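Local coordinates for 2-dehydropantoate 2-reductase (Geobacter metallireducens, PDB 3HN2), which probably catalyses the NADPH-dependent reduction of ketopantoate to pantoate in the biosynthesis of pantothenate, at residues L206-D211 against D244-T249. Sequence-based numbering, arbitrary orientation.
Sequences LILARD and DMLEFT
Leu208 reaches across to helix 241-249 and sets one methyl against each of two residues a turn apart. CD2 carries the closer half of the contact. It lies 3.9 Å from CB of Thr249 and 4.1 Å from CG2 of the same residue, the two side chains meeting at about a right angle. CD1 takes the other branch and meets CD1 of Leu246 at 4.1 Å, methyl against methyl. The CB of Leu246 does not aim at Leu208; only its CD1 comes within touch. No hydrogen bond joins the segments, so the link is purely apolar. OG1 of Thr249 sits beside the backbone N and away from the carbonyl carbon, chi1 -30°, short of a staggered position. This turns CB and CG2 to Leu208. OG1 is hydrogen-bonded to NE1 of Trp189 in helix 179-200, and Phe193 of that helix packs on both Leu208 and Thr249. The outer side is looser. The turn after Leu208 moves off to exposed positions, with Ala209 against Asn50 of the second subunit. The CB of Glu247 is directed away from 206-211, and its carboxylate makes a weak, long ion pair with Arg145 of the second subunit. The arrangement is a buried helix-to-turn packing within the all-helical C-terminal domain of ketopantoate reductases, where the turn between helices 204-207 and 211-229 rests against helix 241-249.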
ATOM      1  N   LEU A 206      -2.851  -8.242 -10.668  1.00 43.32           N
ATOM      2  CA  LEU A 206      -2.592  -9.124 -11.794  1.00 41.03           C
ATOM      3  C   LEU A 206      -1.388  -8.671 -12.613  1.00 45.94           C
ATOM      4  O   LEU A 206      -0.505  -9.487 -12.901  1.00 46.39           O
ATOM      5  CB  LEU A 206      -3.839  -9.245 -12.674  1.00 45.99           C
ATOM      6  CG  LEU A 206      -5.087  -9.868 -12.033  1.00 47.46           C
ATOM      7  CD1 LEU A 206      -6.197 -10.005 -13.061  1.00 45.33           C
ATOM      8  CD2 LEU A 206      -4.779 -11.219 -11.396  1.00 41.72           C
ATOM      9  N   ILE A 207      -1.353  -7.377 -12.969  1.00 46.00           N
ATOM     10  CA  ILE A 207      -0.205  -6.740 -13.645  1.00 24.24           C
ATOM     11  C   ILE A 207       1.085  -7.022 -12.877  1.00 25.50           C
ATOM     12  O   ILE A 207       2.112  -7.342 -13.472  1.00 31.33           O
ATOM     13  CB  ILE A 207      -0.399  -5.184 -13.820  1.00 37.52           C
ATOM     14  CG1 ILE A 207      -1.263  -4.862 -15.042  1.00 35.91           C
ATOM     15  CG2 ILE A 207       0.948  -4.453 -14.002  1.00  9.19           C
ATOM     16  CD1 ILE A 207      -2.753  -4.832 -14.781  1.00 52.72           C
ATOM     17  N   LEU A 208       1.004  -6.931 -11.551  1.00 29.07           N
ATOM     18  CA  LEU A 208       2.117  -7.229 -10.649  1.00 37.68           C
ATOM     19  C   LEU A 208       2.413  -8.717 -10.418  1.00 42.54           C
ATOM     20  O   LEU A 208       3.436  -9.040  -9.824  1.00 48.95           O
ATOM     21  CB  LEU A 208       1.868  -6.553  -9.293  1.00 40.93           C
ATOM     22  CG  LEU A 208       2.470  -5.172  -8.992  1.00 42.94           C
ATOM     23  CD1 LEU A 208       3.245  -4.568 -10.167  1.00 36.36           C
ATOM     24  CD2 LEU A 208       1.396  -4.216  -8.499  1.00 50.56           C
ATOM     25  N   ALA A 209       1.534  -9.617 -10.860  1.00 43.44           N
ATOM     26  CA  ALA A 209       1.702 -11.050 -10.532  1.00 54.13           C
ATOM     27  C   ALA A 209       2.716 -11.766 -11.416  1.00 58.50           C
ATOM     28  O   ALA A 209       3.502 -12.569 -10.922  1.00 63.60           O
ATOM     29  CB  ALA A 209       0.367 -11.790 -10.540  1.00 45.43           C
ATOM     30  N   ARG A 210       2.694 -11.470 -12.717  1.00 63.50           N
ATOM     31  CA  ARG A 210       3.638 -12.053 -13.669  1.00 57.76           C
ATOM     32  C   ARG A 210       4.999 -11.375 -13.635  1.00 56.92           C
ATOM     33  O   ARG A 210       5.094 -10.148 -13.711  1.00 64.59           O
ATOM     34  CB  ARG A 210       3.074 -12.015 -15.091  1.00 59.45           C
ATOM     35  CG  ARG A 210       2.363 -13.286 -15.487  1.00 68.87           C
ATOM     36  CD  ARG A 210       1.936 -13.274 -16.946  1.00 69.37           C
ATOM     37  NE  ARG A 210       1.156 -14.466 -17.268  1.00 62.92           N
ATOM     38  CZ  ARG A 210      -0.162 -14.576 -17.114  1.00 72.46           C
ATOM     39  NH1 ARG A 210      -0.770 -15.713 -17.431  1.00 77.63           N
ATOM     40  NH2 ARG A 210      -0.877 -13.557 -16.648  1.00 77.44           N
ATOM     41  N   ASP A 211       6.038 -12.203 -13.531  1.00 54.25           N
ATOM     42  CA  ASP A 211       7.445 -11.793 -13.497  1.00 50.91           C
ATOM     43  C   ASP A 211       7.868 -10.827 -14.605  1.00 50.51           C
ATOM     44  O   ASP A 211       8.486  -9.794 -14.324  1.00 55.67           O
ATOM     45  CB  ASP A 211       8.344 -13.033 -13.530  1.00 52.01           C
ATOM     46  CG  ASP A 211       7.750 -14.166 -14.363  1.00 68.65           C
ATOM     47  OD1 ASP A 211       7.596 -15.286 -13.821  1.00 81.18           O
ATOM     48  OD2 ASP A 211       7.422 -13.937 -15.551  1.00 62.70           O
ATOM     49  N   ASP A 244      10.432   1.184  -5.040  1.00 41.23           N
ATOM     50  CA  ASP A 244       9.543   1.764  -4.053  1.00 27.93           C
ATOM     51  C   ASP A 244       8.088   1.913  -4.515  1.00 25.69           C
ATOM     52  O   ASP A 244       7.206   1.964  -3.672  1.00 32.62           O
ATOM     53  CB  ASP A 244      10.107   3.109  -3.557  1.00 41.78           C
ATOM     54  CG  ASP A 244      11.447   2.958  -2.825  1.00 41.51           C
ATOM     55  OD1 ASP A 244      11.650   1.934  -2.138  1.00 83.38           O
ATOM     56  OD2 ASP A 244      12.298   3.863  -2.932  1.00 66.60           O
ATOM     57  N   MET A 245       7.819   1.997  -5.825  1.00 10.74           N
ATOM     58  CA  MET A 245       6.420   2.048  -6.283  1.00  9.02           C
ATOM     59  C   MET A 245       5.976   0.617  -6.653  1.00 40.39           C
ATOM     60  O   MET A 245       4.785   0.306  -6.716  1.00 31.80           O
ATOM     61  CB  MET A 245       6.228   2.992  -7.484  1.00 33.87           C
ATOM     62  CG  MET A 245       6.618   4.483  -7.274  1.00 14.79           C
ATOM     63  SD  MET A 245       6.047   5.176  -5.712  1.00 36.95           S
ATOM     64  CE  MET A 245       4.351   5.574  -6.082  1.00 28.33           C
ATOM     65  N   LEU A 246       6.956  -0.245  -6.898  1.00 40.19           N
ATOM     66  CA  LEU A 246       6.718  -1.655  -7.133  1.00 52.47           C
ATOM     67  C   LEU A 246       6.170  -2.276  -5.849  1.00 59.22           C
ATOM     68  O   LEU A 246       5.155  -2.975  -5.876  1.00 62.48           O
ATOM     69  CB  LEU A 246       8.029  -2.324  -7.565  1.00 51.32           C
ATOM     70  CG  LEU A 246       8.103  -3.428  -8.624  1.00 45.78           C
ATOM     71  CD1 LEU A 246       7.122  -3.248  -9.774  1.00 31.88           C
ATOM     72  CD2 LEU A 246       9.529  -3.509  -9.160  1.00 52.52           C
ATOM     73  N   GLU A 247       6.820  -1.972  -4.726  1.00 64.69           N
ATOM     74  CA  GLU A 247       6.415  -2.483  -3.410  1.00 62.01           C
ATOM     75  C   GLU A 247       5.192  -1.762  -2.842  1.00 56.24           C
ATOM     76  O   GLU A 247       4.399  -2.367  -2.129  1.00 50.33           O
ATOM     77  CB  GLU A 247       7.574  -2.394  -2.412  1.00 60.14           C
ATOM     78  CG  GLU A 247       8.714  -3.385  -2.656  1.00 63.90           C
ATOM     79  CD  GLU A 247       9.881  -3.196  -1.690  1.00 69.37           C
ATOM     80  OE1 GLU A 247      10.952  -3.798  -1.921  1.00 69.58           O
ATOM     81  OE2 GLU A 247       9.732  -2.447  -0.699  1.00 81.12           O
ATOM     82  N   PHE A 248       5.058  -0.472  -3.156  1.00 56.21           N
ATOM     83  CA  PHE A 248       3.934   0.358  -2.696  1.00 51.40           C
ATOM     84  C   PHE A 248       2.608  -0.124  -3.268  1.00 47.57           C
ATOM     85  O   PHE A 248       1.627  -0.250  -2.537  1.00 52.61           O
ATOM     86  CB  PHE A 248       4.184   1.830  -3.061  1.00 59.77           C
ATOM     87  CG  PHE A 248       3.001   2.740  -2.854  1.00 60.22           C
ATOM     88  CD1 PHE A 248       2.688   3.218  -1.585  1.00 64.08           C
ATOM     89  CD2 PHE A 248       2.230   3.156  -3.937  1.00 64.36           C
ATOM     90  CE1 PHE A 248       1.607   4.069  -1.394  1.00 65.41           C
ATOM     91  CE2 PHE A 248       1.145   4.005  -3.756  1.00 81.97           C
ATOM     92  CZ  PHE A 248       0.835   4.467  -2.482  1.00 76.00           C
ATOM     93  N   THR A 249       2.595  -0.403  -4.572  1.00 46.24           N
ATOM     94  CA  THR A 249       1.390  -0.840  -5.285  1.00 43.81           C
ATOM     95  C   THR A 249       0.998  -2.267  -4.876  1.00 47.81           C
ATOM     96  O   THR A 249      -0.154  -2.666  -5.022  1.00 53.20           O
ATOM     97  CB  THR A 249       1.574  -0.732  -6.830  1.00 45.89           C
ATOM     98  OG1 THR A 249       2.469   0.340  -7.130  1.00 13.11           O
ATOM     99  CG2 THR A 249       0.266  -0.438  -7.537  1.00 13.44           C
TER